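Local coordinates for amine Dehydrogenase (Pseudomonas putida, PDB 1JMX), which is the diheme alpha subunit of a quinohemoprotein amine dehydrogenase and, as its family suggests, probably passes electrons through its two covalently bound hemes c, at residues N241-V252 against G262-D270; I379-Q390 against V442-P450. One frame throughout, in Å; residues are numbered along the deposited sequence.

Interaction 1 (N241-V252 against G262-D270)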
ATOM      1  N   ASN A 241     -24.475   6.057 -11.055  1.00 20.30           N
ATOM      2  CA  ASN A 241     -24.669   4.732 -10.504  1.00 24.06           C
ATOM      3  C   ASN A 241     -25.852   4.132 -11.235  1.00 23.98           C
ATOM      4  O   ASN A 241     -26.960   4.673 -11.201  1.00 25.34           O
ATOM      5  CB  ASN A 241     -24.944   4.779  -9.002  1.00 25.79           C
ATOM      6  CG  ASN A 241     -24.946   3.396  -8.384  1.00 30.46           C
ATOM      7  OD1 ASN A 241     -25.978   2.707  -8.341  1.00 32.54           O
ATOM      8  ND2 ASN A 241     -23.774   2.958  -7.949  1.00 31.52           N
ATOM      9  N   VAL A 242     -25.602   3.020 -11.912  1.00 24.02           N
ATOM     10  CA  VAL A 242     -26.631   2.350 -12.677  1.00 25.00           C
ATOM     11  C   VAL A 242     -26.721   0.882 -12.316  1.00 25.93           C
ATOM     12  O   VAL A 242     -25.766   0.121 -12.488  1.00 26.84           O
ATOM     13  CB  VAL A 242     -26.372   2.487 -14.190  1.00 24.37           C
ATOM     14  CG1 VAL A 242     -27.440   1.755 -14.974  1.00 24.52           C
ATOM     15  CG2 VAL A 242     -26.345   3.962 -14.583  1.00 25.60           C
ATOM     16  N   LYS A 243     -27.884   0.506 -11.802  1.00 26.26           N
ATOM     17  CA  LYS A 243     -28.172  -0.860 -11.410  1.00 28.31           C
ATOM     18  C   LYS A 243     -28.481  -1.681 -12.666  1.00 29.44           C
ATOM     19  O   LYS A 243     -29.595  -1.606 -13.210  1.00 29.80           O
ATOM     20  CB  LYS A 243     -29.380  -0.860 -10.468  1.00 28.90           C
ATOM     21  CG  LYS A 243     -29.792  -2.223  -9.954  1.00 31.35           C
ATOM     22  CD  LYS A 243     -28.887  -2.679  -8.837  1.00 34.25           C
ATOM     23  CE  LYS A 243     -29.271  -4.064  -8.341  1.00 36.10           C
ATOM     24  NZ  LYS A 243     -28.229  -4.596  -7.401  1.00 37.82           N
ATOM     25  N   VAL A 244     -27.469  -2.396 -13.168  1.00 29.84           N
ATOM     26  CA  VAL A 244     -27.620  -3.246 -14.353  1.00 29.94           C
ATOM     27  C   VAL A 244     -27.695  -4.696 -13.886  1.00 31.40           C
ATOM     28  O   VAL A 244     -26.681  -5.308 -13.522  1.00 31.92           O
ATOM     29  CB  VAL A 244     -26.445  -3.082 -15.348  1.00 28.82           C
ATOM     30  CG1 VAL A 244     -26.662  -3.984 -16.567  1.00 28.63           C
ATOM     31  CG2 VAL A 244     -26.317  -1.633 -15.787  1.00 26.57           C
ATOM     32  N   GLY A 245     -28.909  -5.235 -13.895  1.00 32.86           N
ATOM     33  CA  GLY A 245     -29.118  -6.597 -13.442  1.00 35.60           C
ATOM     34  C   GLY A 245     -29.083  -6.654 -11.924  1.00 37.11           C
ATOM     35  O   GLY A 245     -29.857  -5.966 -11.245  1.00 37.74           O
ATOM     36  N   ASP A 246     -28.147  -7.434 -11.392  1.00 38.64           N
ATOM     37  CA  ASP A 246     -27.993  -7.603  -9.947  1.00 40.00           C
ATOM     38  C   ASP A 246     -26.806  -6.805  -9.406  1.00 38.38           C
ATOM     39  O   ASP A 246     -26.481  -6.892  -8.215  1.00 38.94           O
ATOM     40  CB  ASP A 246     -27.791  -9.089  -9.612  1.00 44.25           C
ATOM     41  CG  ASP A 246     -28.955  -9.963 -10.075  1.00 47.94           C
ATOM     42  OD1 ASP A 246     -29.829 -10.288  -9.235  1.00 49.69           O
ATOM     43  OD2 ASP A 246     -28.996 -10.325 -11.275  1.00 50.11           O
ATOM     44  N   ALA A 247     -26.185  -5.999 -10.260  1.00 36.04           N
ATOM     45  CA  ALA A 247     -25.027  -5.227  -9.834  1.00 32.97           C
ATOM     46  C   ALA A 247     -25.159  -3.729 -10.038  1.00 30.60           C
ATOM     47  O   ALA A 247     -25.729  -3.264 -11.029  1.00 29.73           O
ATOM     48  CB  ALA A 247     -23.773  -5.737 -10.551  1.00 32.96           C
ATOM     49  N   ASN A 248     -24.666  -2.976  -9.063  1.00 28.15           N
ATOM     50  CA  ASN A 248     -24.660  -1.530  -9.162  1.00 26.77           C
ATOM     51  C   ASN A 248     -23.342  -1.178  -9.812  1.00 24.40           C
ATOM     52  O   ASN A 248     -22.289  -1.630  -9.368  1.00 23.73           O
ATOM     53  CB  ASN A 248     -24.734  -0.881  -7.782  1.00 29.42           C
ATOM     54  CG  ASN A 248     -26.158  -0.656  -7.331  1.00 32.59           C
ATOM     55  OD1 ASN A 248     -26.748   0.407  -7.584  1.00 34.12           O
ATOM     56  ND2 ASN A 248     -26.736  -1.663  -6.679  1.00 33.56           N
ATOM     57  N   LEU A 249     -23.405  -0.415 -10.894  1.00 22.37           N
ATOM     58  CA  LEU A 249     -22.203  -0.011 -11.593  1.00 20.29           C
ATOM     59  C   LEU A 249     -21.996   1.491 -11.478  1.00 19.50           C
ATOM     60  O   LEU A 249     -22.927   2.265 -11.668  1.00 20.48           O
ATOM     61  CB  LEU A 249     -22.285  -0.389 -13.071  1.00 20.55           C
ATOM     62  CG  LEU A 249     -22.591  -1.839 -13.458  1.00 20.06           C
ATOM     63  CD1 LEU A 249     -22.275  -2.026 -14.928  1.00 20.33           C
ATOM     64  CD2 LEU A 249     -21.774  -2.810 -12.637  1.00 20.50           C
ATOM     65  N   ARG A 250     -20.789   1.885 -11.090  1.00 18.26           N
ATOM     66  CA  ARG A 250     -20.416   3.285 -10.986  1.00 18.24           C
ATOM     67  C   ARG A 250     -19.942   3.728 -12.374  1.00 17.30           C
ATOM     68  O   ARG A 250     -19.328   2.957 -13.108  1.00 16.26           O
ATOM     69  CB  ARG A 250     -19.261   3.447  -9.999  1.00 21.61           C
ATOM     70  CG  ARG A 250     -19.618   4.030  -8.643  1.00 29.08           C
ATOM     71  CD  ARG A 250     -20.616   3.172  -7.860  1.00 35.20           C
ATOM     72  NE  ARG A 250     -20.669   3.556  -6.441  1.00 39.92           N
ATOM     73  CZ  ARG A 250     -21.548   3.095  -5.546  1.00 42.44           C
ATOM     74  NH1 ARG A 250     -22.489   2.218  -5.901  1.00 42.49           N
ATOM     75  NH2 ARG A 250     -21.450   3.468  -4.268  1.00 43.54           N
ATOM     76  N   GLN A 251     -20.233   4.970 -12.731  1.00 16.17           N
ATOM     77  CA  GLN A 251     -19.825   5.521 -14.010  1.00 13.60           C
ATOM     78  C   GLN A 251     -18.949   6.725 -13.721  1.00 13.17           C
ATOM     79  O   GLN A 251     -19.383   7.665 -13.064  1.00 13.59           O
ATOM     80  CB  GLN A 251     -21.035   6.004 -14.818  1.00 13.97           C
ATOM     81  CG  GLN A 251     -22.076   4.950 -15.137  1.00 15.99           C
ATOM     82  CD  GLN A 251     -23.183   5.486 -16.018  1.00 17.03           C
ATOM     83  OE1 GLN A 251     -23.659   6.606 -15.825  1.00 18.44           O
ATOM     84  NE2 GLN A 251     -23.590   4.695 -16.998  1.00 17.04           N
ATOM     85  N   VAL A 252     -17.705   6.680 -14.168  1.00 12.04           N
ATOM     86  CA  VAL A 252     -16.797   7.801 -13.987  1.00 11.37           C
ATOM     87  C   VAL A 252     -16.402   8.223 -15.402  1.00 12.81           C
ATOM     88  O   VAL A 252     -15.510   7.631 -16.028  1.00 13.08           O
ATOM     89  CB  VAL A 252     -15.557   7.410 -13.145  1.00 10.97           C
ATOM     90  CG1 VAL A 252     -14.569   8.556 -13.089  1.00  9.85           C
ATOM     91  CG2 VAL A 252     -15.988   7.002 -11.740  1.00  8.71           C
ATOM     92  N   GLY A 262     -14.939   7.314 -20.431  1.00 14.33           N
ATOM     93  CA  GLY A 262     -14.605   6.886 -19.095  1.00 12.78           C
ATOM     94  C   GLY A 262     -14.676   5.391 -18.884  1.00 13.04           C
ATOM     95  O   GLY A 262     -14.410   4.597 -19.792  1.00 11.58           O
ATOM     96  N   ARG A 263     -15.080   5.015 -17.679  1.00 11.41           N
ATOM     97  CA  ARG A 263     -15.163   3.621 -17.304  1.00 11.24           C
ATOM     98  C   ARG A 263     -16.367   3.369 -16.419  1.00 12.52           C
ATOM     99  O   ARG A 263     -16.756   4.216 -15.621  1.00 12.73           O
ATOM    100  CB  ARG A 263     -13.874   3.228 -16.582  1.00 10.88           C
ATOM    101  CG  ARG A 263     -13.745   1.769 -16.213  1.00  9.90           C
ATOM    102  CD  ARG A 263     -12.344   1.482 -15.719  1.00 11.25           C
ATOM    103  NE  ARG A 263     -12.132   0.062 -15.492  1.00 10.58           N
ATOM    104  CZ  ARG A 263     -12.159  -0.515 -14.301  1.00 12.17           C
ATOM    105  NH1 ARG A 263     -12.378   0.205 -13.209  1.00 12.85           N
ATOM    106  NH2 ARG A 263     -12.020  -1.824 -14.210  1.00 12.27           N
ATOM    107  N   MET A 264     -16.978   2.208 -16.602  1.00 13.10           N
ATOM    108  CA  MET A 264     -18.129   1.808 -15.821  1.00 15.14           C
ATOM    109  C   MET A 264     -17.727   0.516 -15.134  1.00 15.86           C
ATOM    110  O   MET A 264     -17.375  -0.450 -15.799  1.00 18.03           O
ATOM    111  CB  MET A 264     -19.318   1.565 -16.738  1.00 17.25           C
ATOM    112  CG  MET A 264     -20.603   2.161 -16.241  1.00 18.72           C
ATOM    113  SD  MET A 264     -21.911   1.885 -17.427  1.00 19.47           S
ATOM    114  CE  MET A 264     -23.170   1.231 -16.370  1.00 18.80           C
ATOM    115  N   PHE A 265     -17.764   0.498 -13.806  1.00 16.93           N
ATOM    116  CA  PHE A 265     -17.354  -0.688 -13.061  1.00 16.44           C
ATOM    117  C   PHE A 265     -18.272  -1.033 -11.904  1.00 16.90           C
ATOM    118  O   PHE A 265     -19.086  -0.224 -11.477  1.00 16.97           O
ATOM    119  CB  PHE A 265     -15.927  -0.494 -12.537  1.00 14.96           C
ATOM    120  CG  PHE A 265     -15.749   0.746 -11.706  1.00 13.89           C
ATOM    121  CD1 PHE A 265     -15.879   0.697 -10.318  1.00 14.15           C
ATOM    122  CD2 PHE A 265     -15.470   1.965 -12.309  1.00 12.64           C
ATOM    123  CE1 PHE A 265     -15.736   1.844  -9.546  1.00 13.68           C
ATOM    124  CE2 PHE A 265     -15.325   3.122 -11.545  1.00 13.89           C
ATOM    125  CZ  PHE A 265     -15.458   3.061 -10.159  1.00 12.45           C
ATOM    126  N   GLU A 266     -18.138  -2.248 -11.392  1.00 17.84           N
ATOM    127  CA  GLU A 266     -18.936  -2.663 -10.260  1.00 18.17           C
ATOM    128  C   GLU A 266     -18.513  -1.863  -9.042  1.00 19.70           C
ATOM    129  O   GLU A 266     -17.337  -1.839  -8.675  1.00 17.46           O
ATOM    130  CB  GLU A 266     -18.744  -4.136  -9.992  1.00 20.53           C
ATOM    131  CG  GLU A 266     -19.514  -5.022 -10.916  1.00 21.33           C
ATOM    132  CD  GLU A 266     -19.583  -6.420 -10.391  1.00 23.96           C
ATOM    133  OE1 GLU A 266     -19.082  -7.324 -11.080  1.00 27.21           O
ATOM    134  OE2 GLU A 266     -20.126  -6.614  -9.279  1.00 25.81           O
ATOM    135  N   ALA A 267     -19.489  -1.200  -8.433  1.00 21.01           N
ATOM    136  CA  ALA A 267     -19.279  -0.367  -7.252  1.00 21.44           C
ATOM    137  C   ALA A 267     -18.473  -1.078  -6.177  1.00 21.57           C
ATOM    138  O   ALA A 267     -17.695  -0.461  -5.455  1.00 21.94           O
ATOM    139  CB  ALA A 267     -20.615   0.041  -6.691  1.00 20.48           C
ATOM    140  N   GLU A 268     -18.612  -2.395  -6.146  1.00 22.55           N
ATOM    141  CA  GLU A 268     -17.963  -3.235  -5.156  1.00 24.65           C
ATOM    142  C   GLU A 268     -16.637  -3.852  -5.623  1.00 23.69           C
ATOM    143  O   GLU A 268     -15.778  -4.207  -4.808  1.00 22.63           O
ATOM    144  CB  GLU A 268     -18.943  -4.340  -4.748  1.00 27.63           C
ATOM    145  CG  GLU A 268     -20.395  -3.861  -4.517  1.00 34.69           C
ATOM    146  CD  GLU A 268     -21.167  -3.486  -5.815  1.00 38.14           C
ATOM    147  OE1 GLU A 268     -20.862  -4.054  -6.898  1.00 38.25           O
ATOM    148  OE2 GLU A 268     -22.084  -2.619  -5.741  1.00 40.26           O
ATOM    149  N   HIS A 269     -16.472  -3.967  -6.938  1.00 22.42           N
ATOM    150  CA  HIS A 269     -15.281  -4.572  -7.513  1.00 20.83           C
ATOM    151  C   HIS A 269     -14.816  -3.747  -8.696  1.00 19.96           C
ATOM    152  O   HIS A 269     -15.393  -3.834  -9.784  1.00 19.34           O
ATOM    153  CB  HIS A 269     -15.623  -5.981  -7.986  1.00 20.46           C
ATOM    154  CG  HIS A 269     -16.479  -6.744  -7.028  1.00 19.57           C
ATOM    155  ND1 HIS A 269     -15.959  -7.506  -6.003  1.00 20.69           N
ATOM    156  CD2 HIS A 269     -17.824  -6.824  -6.914  1.00 19.97           C
ATOM    157  CE1 HIS A 269     -16.947  -8.023  -5.296  1.00 18.83           C
ATOM    158  NE2 HIS A 269     -18.089  -7.621  -5.825  1.00 20.71           N
ATOM    159  N   ASP A 270     -13.767  -2.957  -8.498  1.00 19.75           N
ATOM    160  CA  ASP A 270     -13.292  -2.122  -9.588  1.00 19.80           C
ATOM    161  C   ASP A 270     -12.439  -2.761 -10.672  1.00 17.43           C
ATOM    162  O   ASP A 270     -12.061  -2.086 -11.618  1.00 16.98           O
ATOM    163  CB  ASP A 270     -12.687  -0.807  -9.092  1.00 23.59           C
ATOM    164  CG  ASP A 270     -11.747  -0.991  -7.941  1.00 24.47           C
ATOM    165  OD1 ASP A 270     -12.076  -0.497  -6.846  1.00 23.78           O
ATOM    166  OD2 ASP A 270     -10.682  -1.605  -8.141  1.00 25.40           O
TER

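Interaction 2 (I379-Q390 against V442-P450)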
ATOM      1  N   ILE A 379      -6.453 -11.995  -2.640  1.00 10.69           N
ATOM      2  CA  ILE A 379      -7.297 -12.921  -1.915  1.00 11.52           C
ATOM      3  C   ILE A 379      -8.328 -12.063  -1.186  1.00 11.77           C
ATOM      4  O   ILE A 379      -8.149 -10.861  -1.034  1.00 10.90           O
ATOM      5  CB  ILE A 379      -6.488 -13.785  -0.898  1.00 12.72           C
ATOM      6  CG1 ILE A 379      -5.774 -12.894   0.125  1.00 13.06           C
ATOM      7  CG2 ILE A 379      -5.490 -14.680  -1.638  1.00 11.42           C
ATOM      8  CD1 ILE A 379      -4.907 -13.659   1.118  1.00 13.44           C
ATOM      9  N   GLY A 380      -9.427 -12.680  -0.781  1.00 12.62           N
ATOM     10  CA  GLY A 380     -10.464 -11.949  -0.086  1.00 12.42           C
ATOM     11  C   GLY A 380     -11.539 -12.881   0.417  1.00 14.17           C
ATOM     12  O   GLY A 380     -11.385 -14.106   0.367  1.00 14.17           O
ATOM     13  N   GLU A 381     -12.622 -12.290   0.917  1.00 15.73           N
ATOM     14  CA  GLU A 381     -13.765 -13.020   1.448  1.00 16.54           C
ATOM     15  C   GLU A 381     -13.335 -14.096   2.443  1.00 16.42           C
ATOM     16  O   GLU A 381     -12.329 -13.922   3.125  1.00 19.04           O
ATOM     17  CB  GLU A 381     -14.617 -13.571   0.298  1.00 16.92           C
ATOM     18  CG  GLU A 381     -15.392 -12.468  -0.442  1.00 20.06           C
ATOM     19  CD  GLU A 381     -15.622 -12.759  -1.921  1.00 21.83           C
ATOM     20  OE1 GLU A 381     -15.998 -13.909  -2.262  1.00 24.35           O
ATOM     21  OE2 GLU A 381     -15.429 -11.832  -2.743  1.00 21.00           O
ATOM     22  N   ASN A 382     -14.078 -15.195   2.524  1.00 16.28           N
ATOM     23  CA  ASN A 382     -13.780 -16.281   3.462  1.00 16.68           C
ATOM     24  C   ASN A 382     -14.015 -15.777   4.893  1.00 16.45           C
ATOM     25  O   ASN A 382     -13.441 -16.286   5.853  1.00 15.97           O
ATOM     26  CB  ASN A 382     -12.340 -16.800   3.267  1.00 17.07           C
ATOM     27  CG  ASN A 382     -12.043 -18.077   4.062  1.00 19.10           C
ATOM     28  OD1 ASN A 382     -10.901 -18.325   4.442  1.00 21.79           O
ATOM     29  ND2 ASN A 382     -13.069 -18.891   4.308  1.00 20.21           N
ATOM     30  N   GLY A 383     -14.885 -14.776   5.013  1.00 16.60           N
ATOM     31  CA  GLY A 383     -15.196 -14.196   6.306  1.00 17.47           C
ATOM     32  C   GLY A 383     -14.623 -12.805   6.486  1.00 18.57           C
ATOM     33  O   GLY A 383     -15.011 -12.086   7.410  1.00 19.61           O
ATOM     34  N   ALA A 384     -13.723 -12.418   5.583  1.00 18.15           N
ATOM     35  CA  ALA A 384     -13.079 -11.111   5.634  1.00 17.76           C
ATOM     36  C   ALA A 384     -13.964  -9.945   5.211  1.00 18.40           C
ATOM     37  O   ALA A 384     -14.956 -10.110   4.502  1.00 19.03           O
ATOM     38  CB  ALA A 384     -11.796 -11.119   4.818  1.00 16.40           C
ATOM     39  N   SER A 385     -13.547  -8.760   5.627  1.00 18.50           N
ATOM     40  CA  SER A 385     -14.240  -7.510   5.356  1.00 20.04           C
ATOM     41  C   SER A 385     -13.960  -6.994   3.938  1.00 19.45           C
ATOM     42  O   SER A 385     -14.506  -5.972   3.517  1.00 20.31           O
ATOM     43  CB  SER A 385     -13.778  -6.477   6.395  1.00 20.40           C
ATOM     44  OG  SER A 385     -14.488  -5.259   6.291  1.00 25.10           O
ATOM     45  N   VAL A 386     -13.136  -7.727   3.197  1.00 18.02           N
ATOM     46  CA  VAL A 386     -12.745  -7.349   1.839  1.00 16.88           C
ATOM     47  C   VAL A 386     -13.103  -8.408   0.781  1.00 15.36           C
ATOM     48  O   VAL A 386     -13.143  -9.595   1.076  1.00 14.54           O
ATOM     49  CB  VAL A 386     -11.227  -7.095   1.796  1.00 15.81           C
ATOM     50  CG1 VAL A 386     -10.890  -5.795   2.505  1.00 18.96           C
ATOM     51  CG2 VAL A 386     -10.508  -8.238   2.477  1.00 16.68           C
ATOM     52  N   PRO A 387     -13.388  -7.980  -0.466  1.00 15.33           N
ATOM     53  CA  PRO A 387     -13.734  -8.919  -1.541  1.00 14.77           C
ATOM     54  C   PRO A 387     -12.502  -9.420  -2.312  1.00 12.60           C
ATOM     55  O   PRO A 387     -11.423  -8.826  -2.240  1.00 11.80           O
ATOM     56  CB  PRO A 387     -14.621  -8.070  -2.441  1.00 14.24           C
ATOM     57  CG  PRO A 387     -13.907  -6.753  -2.405  1.00 15.72           C
ATOM     58  CD  PRO A 387     -13.589  -6.588  -0.914  1.00 15.36           C
ATOM     59  N   LYS A 388     -12.671 -10.516  -3.043  1.00 12.30           N
ATOM     60  CA  LYS A 388     -11.585 -11.061  -3.857  1.00 12.14           C
ATOM     61  C   LYS A 388     -11.402 -10.139  -5.060  1.00 12.42           C
ATOM     62  O   LYS A 388     -12.364  -9.554  -5.554  1.00 15.17           O
ATOM     63  CB  LYS A 388     -11.925 -12.464  -4.364  1.00  9.75           C
ATOM     64  CG  LYS A 388     -12.248 -13.470  -3.296  1.00  9.22           C
ATOM     65  CD  LYS A 388     -12.406 -14.845  -3.888  1.00 10.22           C
ATOM     66  CE  LYS A 388     -12.710 -15.888  -2.828  1.00 12.43           C
ATOM     67  NZ  LYS A 388     -12.593 -17.277  -3.371  1.00 15.68           N
ATOM     68  N   VAL A 389     -10.158  -9.953  -5.478  1.00 12.20           N
ATOM     69  CA  VAL A 389      -9.850  -9.126  -6.637  1.00 11.51           C
ATOM     70  C   VAL A 389      -9.390 -10.090  -7.730  1.00 12.37           C
ATOM     71  O   VAL A 389      -8.347 -10.734  -7.613  1.00 10.33           O
ATOM     72  CB  VAL A 389      -8.754  -8.075  -6.330  1.00 11.94           C
ATOM     73  CG1 VAL A 389      -8.329  -7.360  -7.599  1.00  9.93           C
ATOM     74  CG2 VAL A 389      -9.271  -7.065  -5.311  1.00 10.79           C
ATOM     75  N   GLN A 390     -10.229 -10.229  -8.754  1.00 13.48           N
ATOM     76  CA  GLN A 390      -9.965 -11.119  -9.876  1.00 13.64           C
ATOM     77  C   GLN A 390      -8.922 -10.623 -10.864  1.00 13.61           C
ATOM     78  O   GLN A 390      -8.670  -9.423 -11.001  1.00 14.88           O
ATOM     79  CB  GLN A 390     -11.238 -11.328 -10.698  1.00 13.00           C
ATOM     80  CG  GLN A 390     -12.436 -11.890  -9.987  1.00 13.49           C
ATOM     81  CD  GLN A 390     -13.686 -11.795 -10.848  1.00 12.90           C
ATOM     82  OE1 GLN A 390     -13.757 -10.992 -11.779  1.00 12.08           O
ATOM     83  NE2 GLN A 390     -14.677 -12.616 -10.537  1.00 14.22           N
ATOM     84  N   VAL A 442     -10.973 -15.474 -16.652  1.00 14.27           N
ATOM     85  CA  VAL A 442     -11.175 -14.832 -15.365  1.00 13.22           C
ATOM     86  C   VAL A 442     -10.551 -15.710 -14.297  1.00 13.28           C
ATOM     87  O   VAL A 442     -10.898 -16.887 -14.178  1.00 13.54           O
ATOM     88  CB  VAL A 442     -12.683 -14.667 -15.051  1.00 13.08           C
ATOM     89  CG1 VAL A 442     -12.891 -14.249 -13.614  1.00 12.94           C
ATOM     90  CG2 VAL A 442     -13.296 -13.644 -15.966  1.00 12.67           C
ATOM     91  N   PHE A 443      -9.586 -15.155 -13.567  1.00 13.65           N
ATOM     92  CA  PHE A 443      -8.931 -15.874 -12.483  1.00 12.46           C
ATOM     93  C   PHE A 443      -9.562 -15.474 -11.147  1.00 12.71           C
ATOM     94  O   PHE A 443      -9.584 -14.300 -10.789  1.00 12.65           O
ATOM     95  CB  PHE A 443      -7.430 -15.577 -12.446  1.00 12.55           C
ATOM     96  CG  PHE A 443      -6.686 -16.379 -11.413  1.00 13.40           C
ATOM     97  CD1 PHE A 443      -6.182 -17.637 -11.723  1.00 13.59           C
ATOM     98  CD2 PHE A 443      -6.499 -15.884 -10.126  1.00 13.39           C
ATOM     99  CE1 PHE A 443      -5.502 -18.396 -10.765  1.00 14.99           C
ATOM    100  CE2 PHE A 443      -5.822 -16.634  -9.163  1.00 12.53           C
ATOM    101  CZ  PHE A 443      -5.322 -17.894  -9.485  1.00 13.29           C
ATOM    102  N   VAL A 444     -10.096 -16.459 -10.433  1.00 13.66           N
ATOM    103  CA  VAL A 444     -10.725 -16.238  -9.132  1.00 14.35           C
ATOM    104  C   VAL A 444      -9.750 -16.700  -8.048  1.00 14.58           C
ATOM    105  O   VAL A 444      -9.519 -17.899  -7.884  1.00 14.82           O
ATOM    106  CB  VAL A 444     -12.068 -17.029  -9.013  1.00 15.20           C
ATOM    107  CG1 VAL A 444     -12.643 -16.909  -7.609  1.00 14.63           C
ATOM    108  CG2 VAL A 444     -13.077 -16.525 -10.047  1.00 12.90           C
ATOM    109  N   PRO A 445      -9.137 -15.746  -7.319  1.00 15.88           N
ATOM    110  CA  PRO A 445      -8.180 -16.071  -6.254  1.00 15.42           C
ATOM    111  C   PRO A 445      -8.799 -16.812  -5.076  1.00 15.52           C
ATOM    112  O   PRO A 445     -10.022 -16.835  -4.910  1.00 16.04           O
ATOM    113  CB  PRO A 445      -7.638 -14.697  -5.853  1.00 15.73           C
ATOM    114  CG  PRO A 445      -8.772 -13.782  -6.146  1.00 17.24           C
ATOM    115  CD  PRO A 445      -9.278 -14.286  -7.466  1.00 14.74           C
ATOM    116  N   GLY A 446      -7.949 -17.443  -4.274  1.00 16.46           N
ATOM    117  CA  GLY A 446      -8.434 -18.184  -3.121  1.00 15.81           C
ATOM    118  C   GLY A 446      -8.964 -17.298  -2.004  1.00 16.64           C
ATOM    119  O   GLY A 446      -8.903 -16.065  -2.081  1.00 16.12           O
ATOM    120  N   GLY A 447      -9.501 -17.939  -0.969  1.00 15.95           N
ATOM    121  CA  GLY A 447     -10.028 -17.226   0.180  1.00 15.09           C
ATOM    122  C   GLY A 447      -8.929 -16.638   1.052  1.00 14.65           C
ATOM    123  O   GLY A 447      -7.806 -17.139   1.084  1.00 13.72           O
ATOM    124  N   ALA A 448      -9.263 -15.564   1.760  1.00 14.43           N
ATOM    125  CA  ALA A 448      -8.327 -14.877   2.640  1.00 13.96           C
ATOM    126  C   ALA A 448      -8.015 -15.672   3.913  1.00 13.32           C
ATOM    127  O   ALA A 448      -8.625 -16.708   4.181  1.00 13.18           O
ATOM    128  CB  ALA A 448      -8.875 -13.504   2.998  1.00 13.50           C
ATOM    129  N   GLY A 449      -7.065 -15.162   4.692  1.00 14.50           N
ATOM    130  CA  GLY A 449      -6.660 -15.799   5.929  1.00 13.92           C
ATOM    131  C   GLY A 449      -5.511 -16.773   5.772  1.00 15.35           C
ATOM    132  O   GLY A 449      -5.087 -17.068   4.656  1.00 17.24           O
ATOM    133  N   PRO A 450      -4.928 -17.237   6.887  1.00 16.10           N
ATOM    134  CA  PRO A 450      -3.816 -18.190   6.799  1.00 15.57           C
ATOM    135  C   PRO A 450      -4.408 -19.520   6.339  1.00 16.34           C
ATOM    136  O   PRO A 450      -5.554 -19.836   6.657  1.00 15.83           O
ATOM    137  CB  PRO A 450      -3.329 -18.293   8.248  1.00 14.64           C
ATOM    138  CG  PRO A 450      -3.839 -17.031   8.910  1.00 15.93           C
ATOM    139  CD  PRO A 450      -5.194 -16.854   8.285  1.00 15.02           C
TER

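Interaction 1 (N241-V252 against G262-D270)
Backbone bonds tie R250 and V252 to F265 and R263. R250 N meets F265 O at 2.7 Å and F265 N returns to R250 O; two residues on, V252 N reaches R263 O at 3.0 Å with an N-H...O angle of 179°, and R263 N returns to V252 O. Together with a non-hydrogen-bonded pair of Q251 and M264, CA atoms 4.5 Å apart, this is the register of an antiparallel hairpin. A267 N extends it to N248 O just where 262-266 ends as a strand.

Sulfur and apolar contacts occupy the face that Q251 and M264 share. Their side chains run side by side, and Q251 NE2 makes a weak but straight bond to M264 SD, 3.3 Å long, while OE1 is taken by W238 NE1. The thioether bends at chi3 (130°), which brings the methyl across the L249 side chain at about a right angle: M264 CE lies 3.7 Å from L249 CD1 and near V242 CB. With M264 cut back to an alanine, Q251 NE2 would probably lose its weak sulfur acceptor and a gap would open beside L249 and V242.

On the other face, a CH-pi contact sets R250 CB over the F265 ring, 4.1 Å from its centroid, as V252 CG2 reaches the ring edge. R263 grips D270 O end-on with NH1 and NH2, the oxygen lying in the guanidinium plane; NH1 also bonds E83 O.

Strand 237-244 joins 247-256 through a type II' turn, V244 to A247; beyond 259-266 comes 269-280, in a closed eight-stranded antiparallel barrel. F224 of strand 223-233 packs on M264 and L249.

Interaction 2 (I379-Q390 against V442-P450)
K388 reaches across to P445 with a chain extended beyond CG, so that its ammonium arrives at the proline carbonyl: NZ to P445 O is 3.0 Å, in the carbonyl plane. Lower down the same chain, K388 CB rests 3.9 Å from P445 CG. The lysine is anchored at its backbone too, since K388 N donates to E381 OE2, which it meets from above the carboxylate plane.

I379 holds CG1 between its backbone N and carbonyl carbon (chi1 59°). From there the branch runs alongside A448, with CD1 3.9 Å from A448 CA, while CB faces G446 O. That carbonyl and G380 N are buried here without a polar partner. A448 CB meets the loop, 3.5 Å from E381 O and 4.2 Å from A384 CB.

Q390 reaches across the start of the strand: its CB lies 3.4 Å from F443 O, and its amide end comes against V442 CG1, CD at 3.8 Å, the two side chains crossing at a slant; OE1 has a weak bond from R392 NE. At the far end N382 CB lies against A448 N and the CA of G447, where a side chain on the glycine would collide.

Backbone pairing is slight. A448 N donates to G380 O at 2.9 Å, bent to 140° and from above the carbonyl plane, beside the single bridge between G380 and G447.

A type I' turn, E381 to A384, folds the 379-390 loop, which connects antiparallel strands 367-378 and 391-400 of the sheet and packs on strand 442-445 and the residues that follow it, within domain IV, assigned to the E-set clan.

Overall arrangement
Interaction 1 lies nearer the centre of the chain, its own centre about 11 Å from it against 22 Å for interaction 2, though both are partly buried. The former joins neighbouring strands of one barrel and relies on a regular backbone ladder, with side chains sorted onto two faces. The latter joins a loop to the end of a distant strand, so a lone bridge, one lysine bond to a carbonyl and apolar packing take the ladder's place; residues of another chain also pack against it. They share no strands, and lie in domains II and IV. The two nevertheless touch where H269 CE1 meets P387 CB at 3.7 Å, bringing the turn between barrel strands 259-266 and 269-280 against the loop of domain IV.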